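PDB 6UY4: dihydroorotate dehydrogenase, which probably catalyses the quinone-dependent oxidation of (S)-dihydroorotate to orotate with FMN as cofactor, a step of de novo UMP biosynthesis. Local coordinates for residues L73-F78 against D83-L88; V137-G142 against S271-T276; D220-V225 against T263-M268; D313-V318 against L344-S349. All coordinates share one frame; numbering follows the deposited sequence.

In the fold
All four contacts belong to one TIM-barrel protein. Contact 2 adjoins FMN and uses a small antiparallel sheet beside the flavin. Contact 1 lies away from the annotated sites, where a hairpin leads into barrel strand 86-88. Contacts 3 and 4 are packing on the outer layer of helices. Contact 3 is mostly buried and apolar, while contact 4 sets a buried leucine beside an exposed arginine. Contact 1 is partly buried and adds a long salt bridge. Contacts 1 and 3 both reach the parallel barrel sheet, at strands 86-88 and 267-270. Segments 263-268 and 271-276, of contacts 3 and 2, nearly follow each other in the chain. Pro85 of contact 1 packs on contact 4, as does Met268 of contact 3.

Contact 1 of 4, residues L73-F78 against D83-L88; sequences LKCKVF and DHPIGL
Lys74 and Asp83 bring the two backbones closest, with their CA atoms 4.8 Å apart, and no hydrogen bond joins the segments. In place of one, the carbonyl of Leu73 receives a CA-H...O contact. O of Leu73 lies 3.6 Å from CA of His84, and the angle at the hydrogen is 175°. CD of Pro85 approaches the same oxygen, so carbon atoms of two residues meet it. The CB of Leu73 points toward the other segment and comes to 4.2 Å from CB of His84. The Leu73 side chain packs on Ile372 and Asn373 of helix 364-376.

SG of Cys75 sits 4.1 Å from N of Pro85, next to the proline ring. The Cys75 side chain also touches Phe82 and Leu350. The CB of Lys74 points away, yet its chain passes along Asp83, with CG of Lys74 3.7 Å from O of Asp83. A bend at the last torsion (chi4 58°) then turns the amine to the carboxylate. The resulting salt bridge is long, at 4.0 Å between NZ of Lys74 and OD1 of Asp83. That OD1 also takes a weak hydrogen bond from N of Asn68.

The His84 ring leads away from the contact and is held at both nitrogens. ND1 of His84 accepts a hydrogen bond of 3.3 Å from N of Ile86, with the donor tilted 23° from the ring plane, and NE2 donates to O of Gly106. The arrangement is a beta hairpin, strands 75-77 and 80-82, that runs through a short connection into strand 86-88, the first strand of the TIM barrel.

Contact 2 of 4, residues V137-G142 against S271-T276; sequences VVNRCG and SNTTLT. With FMN (flavin mononucleotide), chain G.
The four-stranded antiparallel sheet beside the FMN site brings Val138 and Thr276 together. Their methyl ends meet tip to tip, with CG1 of Val138 3.7 Å from CG2 of Thr276. CG2 of Val138 is 3.8 Å from the same methyl. The strands 136-139 and 274-275 are not neighbours. Strand 301-304 runs between them, and Leu302 touches both side chains.

Asn139 reaches from the sheet to the cofactor. Its amide lies nearly flat over one face of the dimethylbenzene ring, with ND2 of Asn139 3.3 Å from C8 of FMN. OD1 of Asn139 takes a weak hydrogen bond from N of Cys141, which may limit rotation of the amide. ND2 of Asn139 also meets CG2 of Thr273 at 4.4 Å. The setting is the flavin pocket of a TIM barrel, and 271-276 leaves the end of barrel strand 267-270 there. Ser271 follows a cis peptide, and its backbone O accepts a weak hydrogen bond of 3.3 Å from O3' of FMN. With CG of Asn272 anti to the backbone N (chi1 -154°), OD1 of Asn272 comes 3.4 Å from C1' of FMN. OD1 also takes weak hydrogen bonds from N and OG1 of Thr273.

Contact 3 of 4, residues D220-V225 against T263-M268; sequences DLLSKV and TRIDGM
Leu222 carries this contact by meeting both Thr263 and Ile265. Near the helix backbone, CB of Leu222 lies 4.0 Å from CB of Thr263. Farther out, the leucine fork straddles one methyl of Ile265. CD1 of Leu222 is 4.0 Å from CG2 of Ile265, and CD2 of Leu222 is at the same distance from it. The two side chains run at a slant to each other. Thr263 uses its methyl on the neighbouring residue of the helix: CG2 of Thr263 is 3.7 Å from N of Ser223. The same methyl is 3.9 Å from CB of Ser223. No hydrogen bond crosses between the segments.

Chi1 of Thr263 (50°) assigns the two branches: CG2, anti to the carbonyl carbon, faces the helix, and OG1 donates to O of Val257. This bond ties the residue to helix 248-259. A backbone hydrogen bond between Ile265 and Ala258 does the same for the next part of the segment.

The contact belongs to the outer layer of a TIM barrel. The loop entering barrel strand 267-270 packs here on helix 215-230, which precedes barrel strand 238-242. Leu240 of that strand touches both Leu222 and Ile265 from the barrel side, and Val257 also meets Leu222.

In the next shell, Asp266 is fixed by a salt bridge from OD2 to Arg229 and by a hydrogen bond from N of Ile238. These bonds hold the residue next to Ile265.

Contact 4 of 4, residues D313-V318 against L344-S349; sequences DCLRKV and LNAGAS
Arg316, which packs on Ala346, has its guanidinium group drawn to Asp313 of the same helix. NH1 of Arg316 lies 2.9 Å from OD1 of Asp313 in a salt bridge. The carboxylate oxygen lies at the edge of the guanidinium, in its plane. The hydrogen bond within this pair is weak because the angle at the hydrogen is only 120°. A bend at chi3 (-64°) folds the arginine chain back to this partner.

The same side chain reaches the other segment. NE of Arg316 is 4.1 Å from CB of Ala346, and NH2 is 4.2 Å from that methyl. The methyl approaches the guanidinium obliquely. The backbones are close here, with CA of Arg316 5.1 Å from CA of Ala346. The small alanine side chain fits this spacing.

Leu315 supplies the buried half. Chi1 of 171° sets CG of Leu315 anti to the backbone N, and CD2 is the branch that touches the other segment. CD2 of Leu315 is 3.7 Å from CB of Ala348 and 4.2 Å from CB of Ala346. Leu315 also packs on Ile270 of barrel strand 267-270.

Between the two alanines, Gly347 ends helix 337-346 in a Schellman motif, with a positive phi. Its N makes a weak hydrogen bond of 3.4 Å to O of Leu344. This turn puts Ala348 next to Leu315 and sends the chain on to strand 350-353. Helix 305-321 packs against the C-terminal end of helix 337-346 and the turn after it, a contact between successive helices of the outer layer of the TIM barrel.

Contact 1 of 4, residues L73-F78 against D83-L88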
loop_
_atom_site.group_PDB
_atom_site.type_symbol
_atom_site.label_atom_id
_atom_site.label_comp_id
_atom_site.label_asym_id
_atom_site.label_seq_id
_atom_site.Cartn_x
_atom_site.Cartn_y
_atom_site.Cartn_z
ATOM N N LEU A 73 19.765 -5.063 9.400
ATOM C CA LEU A 73 18.542 -5.057 8.611
ATOM C C LEU A 73 18.618 -4.160 7.386
ATOM O O LEU A 73 17.659 -4.120 6.607
ATOM C CB LEU A 73 17.351 -4.637 9.481
ATOM C CG LEU A 73 16.940 -5.625 10.573
ATOM C CD1 LEU A 73 15.690 -5.139 11.290
ATOM C CD2 LEU A 73 16.725 -7.011 9.987
ATOM N N LYS A 74 19.719 -3.435 7.193
ATOM C CA LYS A 74 19.875 -2.635 5.986
ATOM C C LYS A 74 19.900 -3.536 4.759
ATOM O O LYS A 74 20.539 -4.592 4.754
ATOM C CB LYS A 74 21.157 -1.804 6.054
ATOM C CG LYS A 74 21.120 -0.676 7.067
ATOM C CD LYS A 74 22.410 0.128 7.034
ATOM C CE LYS A 74 22.371 1.274 8.030
ATOM N NZ LYS A 74 22.144 0.789 9.419
ATOM N N CYS A 75 19.193 -3.114 3.712
ATOM C CA CYS A 75 19.064 -3.903 2.497
ATOM C C CYS A 75 19.165 -2.990 1.284
ATOM O O CYS A 75 19.112 -1.762 1.391
ATOM C CB CYS A 75 17.745 -4.685 2.477
ATOM S SG CYS A 75 16.285 -3.701 2.889
ATOM N N LYS A 76 19.313 -3.615 0.117
ATOM C CA LYS A 76 19.405 -2.912 -1.159
ATOM C C LYS A 76 18.406 -3.540 -2.120
ATOM O O LYS A 76 18.574 -4.693 -2.531
ATOM C CB LYS A 76 20.824 -2.975 -1.726
ATOM C CG LYS A 76 21.847 -2.195 -0.915
ATOM C CD LYS A 76 23.254 -2.391 -1.454
ATOM C CE LYS A 76 23.712 -3.832 -1.298
ATOM N NZ LYS A 76 25.108 -4.022 -1.784
ATOM N N VAL A 77 17.363 -2.790 -2.468
ATOM C CA VAL A 77 16.338 -3.237 -3.403
ATOM C C VAL A 77 16.228 -2.202 -4.513
ATOM O O VAL A 77 16.181 -0.996 -4.239
ATOM C CB VAL A 77 14.976 -3.440 -2.711
ATOM C CG1 VAL A 77 13.977 -4.058 -3.673
ATOM C CG2 VAL A 77 15.134 -4.309 -1.471
ATOM N N PHE A 78 16.190 -2.672 -5.763
ATOM C CA PHE A 78 16.205 -1.806 -6.944
ATOM C C PHE A 78 17.405 -0.863 -6.931
ATOM O O PHE A 78 17.326 0.267 -7.420
ATOM C CB PHE A 78 14.906 -1.004 -7.076
ATOM C CG PHE A 78 13.662 -1.831 -6.932
ATOM C CD1 PHE A 78 13.373 -2.837 -7.837
ATOM C CD2 PHE A 78 12.773 -1.589 -5.898
ATOM C CE1 PHE A 78 12.226 -3.598 -7.706
ATOM C CE2 PHE A 78 11.624 -2.344 -5.761
ATOM C CZ PHE A 78 11.350 -3.350 -6.667
ATOM N N ASP A 83 16.928 1.554 5.098
ATOM C CA ASP A 83 17.319 1.406 6.495
ATOM C C ASP A 83 16.832 0.081 7.067
ATOM O O ASP A 83 17.507 -0.517 7.913
ATOM C CB ASP A 83 16.777 2.580 7.311
ATOM C CG ASP A 83 17.336 2.626 8.720
ATOM O OD1 ASP A 83 18.340 1.937 8.995
ATOM O OD2 ASP A 83 16.764 3.356 9.557
ATOM N N HIS A 84 15.678 -0.391 6.612
ATOM C CA HIS A 84 15.113 -1.675 7.005
ATOM C C HIS A 84 13.966 -1.996 6.046
ATOM O O HIS A 84 13.428 -1.091 5.407
ATOM C CB HIS A 84 14.625 -1.651 8.465
ATOM C CG HIS A 84 13.721 -0.503 8.783
ATOM N ND1 HIS A 84 12.359 -0.551 8.578
ATOM C CD2 HIS A 84 13.982 0.722 9.297
ATOM C CE1 HIS A 84 11.821 0.595 8.952
ATOM N NE2 HIS A 84 12.783 1.385 9.391
ATOM N N PRO A 85 13.589 -3.272 5.917
ATOM C CA PRO A 85 12.587 -3.640 4.901
ATOM C C PRO A 85 11.170 -3.170 5.201
ATOM O O PRO A 85 10.265 -3.479 4.416
ATOM C CB PRO A 85 12.660 -5.174 4.885
ATOM C CG PRO A 85 13.143 -5.534 6.245
ATOM C CD PRO A 85 14.120 -4.458 6.613
ATOM N N ILE A 86 10.936 -2.428 6.281
ATOM C CA ILE A 86 9.589 -2.072 6.716
ATOM C C ILE A 86 9.259 -0.664 6.243
ATOM O O ILE A 86 9.995 0.288 6.533
ATOM C CB ILE A 86 9.457 -2.180 8.243
ATOM C CG1 ILE A 86 9.935 -3.550 8.717
ATOM C CG2 ILE A 86 8.016 -1.932 8.671
ATOM C CD1 ILE A 86 10.082 -3.651 10.206
ATOM N N GLY A 87 8.141 -0.529 5.527
ATOM C CA GLY A 87 7.673 0.761 5.065
ATOM C C GLY A 87 6.172 0.885 5.231
ATOM O O GLY A 87 5.497 -0.055 5.654
ATOM N N LEU A 88 5.660 2.065 4.894
ATOM C CA LEU A 88 4.234 2.353 4.995
ATOM C C LEU A 88 3.570 2.137 3.641
ATOM O O LEU A 88 4.003 2.705 2.633
ATOM C CB LEU A 88 3.994 3.783 5.480
ATOM C CG LEU A 88 2.530 4.176 5.684
ATOM C CD1 LEU A 88 1.870 3.268 6.710
ATOM C CD2 LEU A 88 2.414 5.632 6.098
#

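Contact 2 of 4, residues V137-G142 against S271-T276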
loop_
_atom_site.group_PDB
_atom_site.type_symbol
_atom_site.label_atom_id
_atom_site.label_comp_id
_atom_site.label_asym_id
_atom_site.label_seq_id
_atom_site.Cartn_x
_atom_site.Cartn_y
_atom_site.Cartn_z
ATOM N N VAL A 137 -9.663 -3.293 9.552
ATOM C CA VAL A 137 -10.322 -2.122 8.984
ATOM C C VAL A 137 -10.985 -2.528 7.675
ATOM O O VAL A 137 -10.397 -3.256 6.869
ATOM C CB VAL A 137 -9.331 -0.958 8.756
ATOM C CG1 VAL A 137 -10.011 0.195 8.029
ATOM C CG2 VAL A 137 -8.746 -0.475 10.075
ATOM N N VAL A 138 -12.217 -2.065 7.470
ATOM C CA VAL A 138 -12.940 -2.236 6.214
ATOM C C VAL A 138 -13.137 -0.856 5.600
ATOM O O VAL A 138 -13.710 0.037 6.237
ATOM C CB VAL A 138 -14.287 -2.944 6.422
ATOM C CG1 VAL A 138 -15.069 -2.985 5.117
ATOM C CG2 VAL A 138 -14.073 -4.348 6.967
ATOM N N ASN A 139 -12.665 -0.676 4.366
ATOM C CA ASN A 139 -12.711 0.618 3.702
ATOM C C ASN A 139 -13.209 0.465 2.272
ATOM O O ASN A 139 -13.008 -0.570 1.631
ATOM C CB ASN A 139 -11.332 1.298 3.692
ATOM C CG ASN A 139 -10.498 0.914 2.480
ATOM O OD1 ASN A 139 -10.526 1.592 1.452
ATOM N ND2 ASN A 139 -9.752 -0.180 2.596
ATOM N N ARG A 140 -13.861 1.520 1.781
ATOM C CA ARG A 140 -14.300 1.619 0.394
ATOM C C ARG A 140 -14.132 3.070 -0.063
ATOM O O ARG A 140 -15.065 3.729 -0.512
ATOM C CB ARG A 140 -15.742 1.137 0.232
ATOM C CG ARG A 140 -16.725 1.732 1.230
ATOM C CD ARG A 140 -18.163 1.431 0.833
ATOM N NE ARG A 140 -19.128 1.993 1.776
ATOM C CZ ARG A 140 -19.710 1.304 2.753
ATOM N NH1 ARG A 140 -19.427 0.019 2.921
ATOM N NH2 ARG A 140 -20.576 1.899 3.562
ATOM N N CYS A 141 -12.901 3.578 0.059
ATOM C CA CYS A 141 -12.639 4.984 -0.235
ATOM C C CYS A 141 -12.904 5.303 -1.701
ATOM O O CYS A 141 -13.624 6.255 -2.022
ATOM C CB CYS A 141 -11.199 5.336 0.142
ATOM S SG CYS A 141 -10.797 5.077 1.884
ATOM N N GLY A 142 -12.325 4.521 -2.608
ATOM C CA GLY A 142 -12.559 4.718 -4.023
ATOM C C GLY A 142 -11.646 5.742 -4.668
ATOM O O GLY A 142 -12.084 6.510 -5.531
ATOM N N SER A 271 -0.045 -8.085 -0.829
ATOM C CA SER A 271 -1.099 -7.761 -1.786
ATOM C C SER A 271 -1.931 -6.584 -1.285
ATOM O O SER A 271 -1.520 -5.865 -0.374
ATOM C CB SER A 271 -2.009 -8.968 -2.024
ATOM O OG SER A 271 -2.628 -9.381 -0.817
ATOM N N ASN A 272 -3.109 -6.400 -1.882
ATOM C CA ASN A 272 -4.035 -5.362 -1.445
ATOM C C ASN A 272 -5.024 -5.946 -0.440
ATOM O O ASN A 272 -4.662 -6.826 0.348
ATOM C CB ASN A 272 -4.764 -4.752 -2.646
ATOM C CG ASN A 272 -5.221 -3.326 -2.391
ATOM O OD1 ASN A 272 -5.799 -3.020 -1.348
ATOM N ND2 ASN A 272 -4.957 -2.442 -3.347
ATOM N N THR A 273 -6.268 -5.479 -0.461
ATOM C CA THR A 273 -7.282 -5.909 0.489
ATOM C C THR A 273 -8.167 -7.000 -0.108
ATOM O O THR A 273 -8.224 -7.197 -1.325
ATOM C CB THR A 273 -8.146 -4.725 0.935
ATOM O OG1 THR A 273 -8.742 -4.105 -0.212
ATOM C CG2 THR A 273 -7.304 -3.701 1.678
ATOM N N THR A 274 -8.865 -7.709 0.777
ATOM C CA THR A 274 -9.767 -8.791 0.404
ATOM C C THR A 274 -11.212 -8.315 0.492
ATOM O O THR A 274 -11.570 -7.553 1.396
ATOM C CB THR A 274 -9.559 -10.007 1.314
ATOM O OG1 THR A 274 -8.244 -10.535 1.116
ATOM C CG2 THR A 274 -10.582 -11.100 1.023
ATOM N N LEU A 275 -12.035 -8.757 -0.458
ATOM C CA LEU A 275 -13.460 -8.454 -0.416
ATOM C C LEU A 275 -14.073 -8.974 0.878
ATOM O O LEU A 275 -13.929 -10.152 1.221
ATOM C CB LEU A 275 -14.169 -9.069 -1.623
ATOM C CG LEU A 275 -13.741 -8.570 -3.004
ATOM N N THR A 276 -14.752 -8.088 1.601
ATOM C CA THR A 276 -15.364 -8.451 2.870
ATOM C C THR A 276 -16.680 -9.179 2.638
ATOM O O THR A 276 -17.418 -8.878 1.696
ATOM C CB THR A 276 -15.614 -7.209 3.724
ATOM O OG1 THR A 276 -16.718 -6.472 3.185
ATOM C CG2 THR A 276 -14.391 -6.317 3.734
HETATM N N1 FMN G . -3.763 0.476 -1.484
HETATM C C2 FMN G . -3.426 1.110 -2.664
HETATM O O2 FMN G . -2.708 0.541 -3.484
HETATM N N3 FMN G . -3.892 2.382 -2.926
HETATM C C4 FMN G . -4.698 3.027 -2.011
HETATM O O4 FMN G . -5.113 4.161 -2.246
HETATM C C4A FMN G . -5.040 2.393 -0.822
HETATM N N5 FMN G . -5.847 3.032 0.096
HETATM C C5A FMN G . -6.182 2.403 1.276
HETATM C C6 FMN G . -6.994 3.055 2.199
HETATM C C7 FMN G . -7.340 2.428 3.389
HETATM C C7M FMN G . -8.217 3.136 4.380
HETATM C C8 FMN G . -6.871 1.145 3.659
HETATM C C8M FMN G . -7.243 0.465 4.944
HETATM C C9 FMN G . -6.060 0.494 2.735
HETATM C C9A FMN G . -5.712 1.120 1.542
HETATM N N10 FMN G . -4.902 0.480 0.619
HETATM C C10 FMN G . -4.569 1.113 -0.562
HETATM C "C1'" FMN G . -4.385 -0.903 0.876
HETATM C "C2'" FMN G . -3.073 -0.850 1.648
HETATM O "O2'" FMN G . -2.148 -0.035 0.964
HETATM C "C3'" FMN G . -2.478 -2.243 1.805
HETATM O "O3'" FMN G . -2.401 -2.867 0.543
HETATM C "C4'" FMN G . -3.292 -3.118 2.752
HETATM O "O4'" FMN G . -4.043 -2.326 3.646
HETATM C "C5'" FMN G . -2.337 -3.998 3.539
HETATM O "O5'" FMN G . -3.002 -4.634 4.602
HETATM P P FMN G . -2.579 -4.261 6.107
HETATM O O1P FMN G . -3.381 -5.124 7.048
HETATM O O2P FMN G . -1.098 -4.482 6.308
HETATM O O3P FMN G . -2.919 -2.813 6.356
#

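Contact 3 of 4, residues D220-V225 against T263-M268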
loop_
_atom_site.group_PDB
_atom_site.type_symbol
_atom_site.label_atom_id
_atom_site.label_comp_id
_atom_site.label_asym_id
_atom_site.label_seq_id
_atom_site.Cartn_x
_atom_site.Cartn_y
_atom_site.Cartn_z
ATOM N N ASP A 220 -1.420 -5.112 -22.698
ATOM C CA ASP A 220 -1.478 -3.814 -23.360
ATOM C C ASP A 220 -1.110 -2.691 -22.399
ATOM O O ASP A 220 -0.366 -1.771 -22.762
ATOM C CB ASP A 220 -2.874 -3.588 -23.939
ATOM C CG ASP A 220 -3.164 -2.127 -24.203
ATOM O OD1 ASP A 220 -2.690 -1.604 -25.233
ATOM O OD2 ASP A 220 -3.862 -1.501 -23.376
ATOM N N LEU A 221 -1.623 -2.751 -21.168
ATOM C CA LEU A 221 -1.311 -1.723 -20.180
ATOM C C LEU A 221 0.182 -1.687 -19.882
ATOM O O LEU A 221 0.805 -0.619 -19.903
ATOM C CB LEU A 221 -2.114 -1.968 -18.902
ATOM C CG LEU A 221 -1.744 -1.128 -17.677
ATOM C CD1 LEU A 221 -1.965 0.352 -17.943
ATOM C CD2 LEU A 221 -2.538 -1.580 -16.461
ATOM N N LEU A 222 0.779 -2.851 -19.610
ATOM C CA LEU A 222 2.202 -2.891 -19.293
ATOM C C LEU A 222 3.057 -2.465 -20.478
ATOM O O LEU A 222 4.127 -1.877 -20.287
ATOM C CB LEU A 222 2.601 -4.292 -18.828
ATOM C CG LEU A 222 1.986 -4.761 -17.510
ATOM C CD1 LEU A 222 2.581 -6.095 -17.088
ATOM C CD2 LEU A 222 2.183 -3.712 -16.427
ATOM N N SER A 223 2.608 -2.745 -21.702
ATOM C CA SER A 223 3.377 -2.348 -22.877
ATOM C C SER A 223 3.455 -0.830 -22.990
ATOM O O SER A 223 4.540 -0.265 -23.173
ATOM C CB SER A 223 2.758 -2.957 -24.137
ATOM O OG SER A 223 3.545 -2.672 -25.279
ATOM N N LYS A 224 2.311 -0.153 -22.879
ATOM C CA LYS A 224 2.302 1.304 -22.959
ATOM C C LYS A 224 3.017 1.930 -21.768
ATOM O O LYS A 224 3.702 2.949 -21.915
ATOM C CB LYS A 224 0.864 1.815 -23.046
ATOM C CG LYS A 224 0.133 1.414 -24.316
ATOM C CD LYS A 224 -1.335 1.802 -24.248
ATOM C CE LYS A 224 -2.050 1.495 -25.551
ATOM N NZ LYS A 224 -3.527 1.652 -25.423
ATOM N N VAL A 225 2.869 1.335 -20.582
ATOM C CA VAL A 225 3.505 1.886 -19.389
ATOM C C VAL A 225 5.023 1.791 -19.496
ATOM O O VAL A 225 5.743 2.741 -19.167
ATOM C CB VAL A 225 2.975 1.179 -18.129
ATOM C CG1 VAL A 225 3.893 1.433 -16.946
ATOM C CG2 VAL A 225 1.566 1.657 -17.816
ATOM N N THR A 263 7.185 -7.165 -21.977
ATOM C CA THR A 263 6.469 -6.398 -20.958
ATOM C C THR A 263 6.969 -6.780 -19.568
ATOM O O THR A 263 6.193 -7.113 -18.672
ATOM C CB THR A 263 4.960 -6.611 -21.063
ATOM O OG1 THR A 263 4.677 -8.014 -21.117
ATOM C CG2 THR A 263 4.401 -5.931 -22.308
ATOM N N ARG A 264 8.283 -6.731 -19.372
ATOM C CA ARG A 264 8.890 -7.134 -18.110
ATOM C C ARG A 264 8.907 -5.956 -17.142
ATOM O O ARG A 264 9.502 -4.913 -17.434
ATOM C CB ARG A 264 10.307 -7.662 -18.328
ATOM C CG ARG A 264 10.981 -8.109 -17.046
ATOM C CD ARG A 264 12.321 -8.763 -17.317
ATOM N NE ARG A 264 12.938 -9.243 -16.084
ATOM C CZ ARG A 264 12.680 -10.425 -15.534
ATOM N NH1 ARG A 264 11.815 -11.250 -16.107
ATOM N NH2 ARG A 264 13.287 -10.780 -14.409
ATOM N N ILE A 265 8.263 -6.130 -15.990
ATOM C CA ILE A 265 8.269 -5.117 -14.941
ATOM C C ILE A 265 9.456 -5.368 -14.020
ATOM O O ILE A 265 10.293 -6.238 -14.289
ATOM C CB ILE A 265 6.949 -5.117 -14.152
ATOM C CG1 ILE A 265 6.765 -6.449 -13.425
ATOM C CG2 ILE A 265 5.776 -4.842 -15.081
ATOM C CD1 ILE A 265 5.565 -6.478 -12.516
ATOM N N ASP A 266 9.530 -4.617 -12.920
ATOM C CA ASP A 266 10.676 -4.672 -12.025
ATOM C C ASP A 266 10.379 -5.302 -10.673
ATOM O O ASP A 266 11.322 -5.655 -9.959
ATOM C CB ASP A 266 11.237 -3.260 -11.802
ATOM C CG ASP A 266 11.722 -2.620 -13.086
ATOM O OD1 ASP A 266 12.601 -3.210 -13.748
ATOM O OD2 ASP A 266 11.212 -1.538 -13.443
ATOM N N GLY A 267 9.113 -5.451 -10.306
ATOM C CA GLY A 267 8.771 -6.036 -9.024
ATOM C C GLY A 267 7.271 -6.046 -8.848
ATOM O O GLY A 267 6.526 -5.433 -9.620
ATOM N N MET A 268 6.833 -6.756 -7.812
ATOM C CA MET A 268 5.417 -6.899 -7.518
ATOM C C MET A 268 5.167 -6.666 -6.036
ATOM O O MET A 268 6.052 -6.846 -5.195
ATOM C CB MET A 268 4.891 -8.281 -7.926
ATOM C CG MET A 268 4.913 -8.536 -9.421
ATOM S SD MET A 268 4.208 -10.136 -9.858
ATOM C CE MET A 268 2.571 -9.979 -9.148
#

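Contact 4 of 4, residues D313-V318 against L344-S349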
loop_
_atom_site.group_PDB
_atom_site.type_symbol
_atom_site.label_atom_id
_atom_site.label_comp_id
_atom_site.label_asym_id
_atom_site.label_seq_id
_atom_site.Cartn_x
_atom_site.Cartn_y
_atom_site.Cartn_z
ATOM N N ASP A 313 0.058 -16.395 1.888
ATOM C CA ASP A 313 -0.024 -17.542 0.987
ATOM C C ASP A 313 0.034 -17.101 -0.469
ATOM O O ASP A 313 0.729 -17.719 -1.285
ATOM C CB ASP A 313 -1.304 -18.333 1.252
ATOM C CG ASP A 313 -1.267 -19.081 2.571
ATOM O OD1 ASP A 313 -0.157 -19.436 3.026
ATOM O OD2 ASP A 313 -2.349 -19.323 3.147
ATOM N N CYS A 314 -0.690 -16.031 -0.811
ATOM C CA CYS A 314 -0.630 -15.497 -2.168
ATOM C C CYS A 314 0.786 -15.071 -2.525
ATOM O O CYS A 314 1.257 -15.323 -3.641
ATOM C CB CYS A 314 -1.599 -14.326 -2.313
ATOM S SG CYS A 314 -1.620 -13.569 -3.953
ATOM N N LEU A 315 1.483 -14.430 -1.583
ATOM C CA LEU A 315 2.877 -14.060 -1.803
ATOM C C LEU A 315 3.740 -15.294 -2.036
ATOM O O LEU A 315 4.568 -15.324 -2.953
ATOM C CB LEU A 315 3.400 -13.261 -0.609
ATOM C CG LEU A 315 4.903 -12.979 -0.590
ATOM C CD1 LEU A 315 5.281 -12.022 -1.707
ATOM C CD2 LEU A 315 5.339 -12.436 0.763
ATOM N N ARG A 316 3.554 -16.326 -1.209
ATOM C CA ARG A 316 4.327 -17.551 -1.366
ATOM C C ARG A 316 4.067 -18.207 -2.717
ATOM O O ARG A 316 4.960 -18.857 -3.273
ATOM C CB ARG A 316 4.008 -18.518 -0.223
ATOM C CG ARG A 316 4.921 -19.733 -0.155
ATOM C CD ARG A 316 4.650 -20.580 1.083
ATOM N NE ARG A 316 4.941 -19.866 2.324
ATOM C CZ ARG A 316 4.015 -19.427 3.171
ATOM N NH1 ARG A 316 2.730 -19.632 2.915
ATOM N NH2 ARG A 316 4.373 -18.786 4.276
ATOM N N LYS A 317 2.862 -18.038 -3.266
ATOM C CA LYS A 317 2.575 -18.563 -4.598
ATOM C C LYS A 317 3.308 -17.767 -5.670
ATOM O O LYS A 317 3.978 -18.341 -6.536
ATOM C CB LYS A 317 1.068 -18.551 -4.860
ATOM C CG LYS A 317 0.280 -19.606 -4.100
ATOM C CD LYS A 317 -1.190 -19.581 -4.503
ATOM C CE LYS A 317 -1.980 -20.676 -3.805
ATOM N N VAL A 318 3.187 -16.437 -5.627
ATOM C CA VAL A 318 3.802 -15.593 -6.650
ATOM C C VAL A 318 5.315 -15.761 -6.649
ATOM O O VAL A 318 5.949 -15.819 -7.710
ATOM C CB VAL A 318 3.393 -14.122 -6.441
ATOM C CG1 VAL A 318 4.133 -13.215 -7.412
ATOM C CG2 VAL A 318 1.888 -13.964 -6.602
ATOM N N LEU A 344 9.034 -12.222 4.557
ATOM C CA LEU A 344 10.385 -12.159 4.007
ATOM C C LEU A 344 10.913 -13.549 3.673
ATOM O O LEU A 344 11.589 -13.732 2.655
ATOM C CB LEU A 344 11.321 -11.446 4.986
ATOM C CG LEU A 344 11.082 -9.950 5.202
ATOM C CD1 LEU A 344 12.082 -9.388 6.197
ATOM C CD2 LEU A 344 11.151 -9.190 3.887
ATOM N N ASN A 345 10.613 -14.542 4.514
ATOM C CA ASN A 345 11.033 -15.906 4.212
ATOM C C ASN A 345 10.231 -16.499 3.062
ATOM O O ASN A 345 10.727 -17.381 2.353
ATOM C CB ASN A 345 10.908 -16.789 5.453
ATOM C CG ASN A 345 11.920 -16.438 6.524
ATOM O OD1 ASN A 345 13.009 -15.943 6.228
ATOM N ND2 ASN A 345 11.568 -16.694 7.779
ATOM N N ALA A 346 8.998 -16.030 2.859
ATOM C CA ALA A 346 8.161 -16.541 1.781
ATOM C C ALA A 346 8.599 -16.051 0.407
ATOM O O ALA A 346 8.159 -16.617 -0.600
ATOM C CB ALA A 346 6.701 -16.158 2.023
ATOM N N GLY A 347 9.445 -15.025 0.338
ATOM C CA GLY A 347 9.948 -14.556 -0.937
ATOM C C GLY A 347 9.962 -13.049 -1.089
ATOM O O GLY A 347 10.336 -12.533 -2.147
ATOM N N ALA A 348 9.562 -12.329 -0.045
ATOM C CA ALA A 348 9.493 -10.877 -0.100
ATOM C C ALA A 348 10.841 -10.259 0.244
ATOM O O ALA A 348 11.571 -10.763 1.104
ATOM C CB ALA A 348 8.419 -10.350 0.854
ATOM N N SER A 349 11.171 -9.166 -0.443
ATOM C CA SER A 349 12.364 -8.391 -0.135
ATOM C C SER A 349 12.064 -7.144 0.682
ATOM O O SER A 349 12.957 -6.640 1.372
ATOM C CB SER A 349 13.087 -7.987 -1.426
ATOM O OG SER A 349 13.541 -9.129 -2.132
#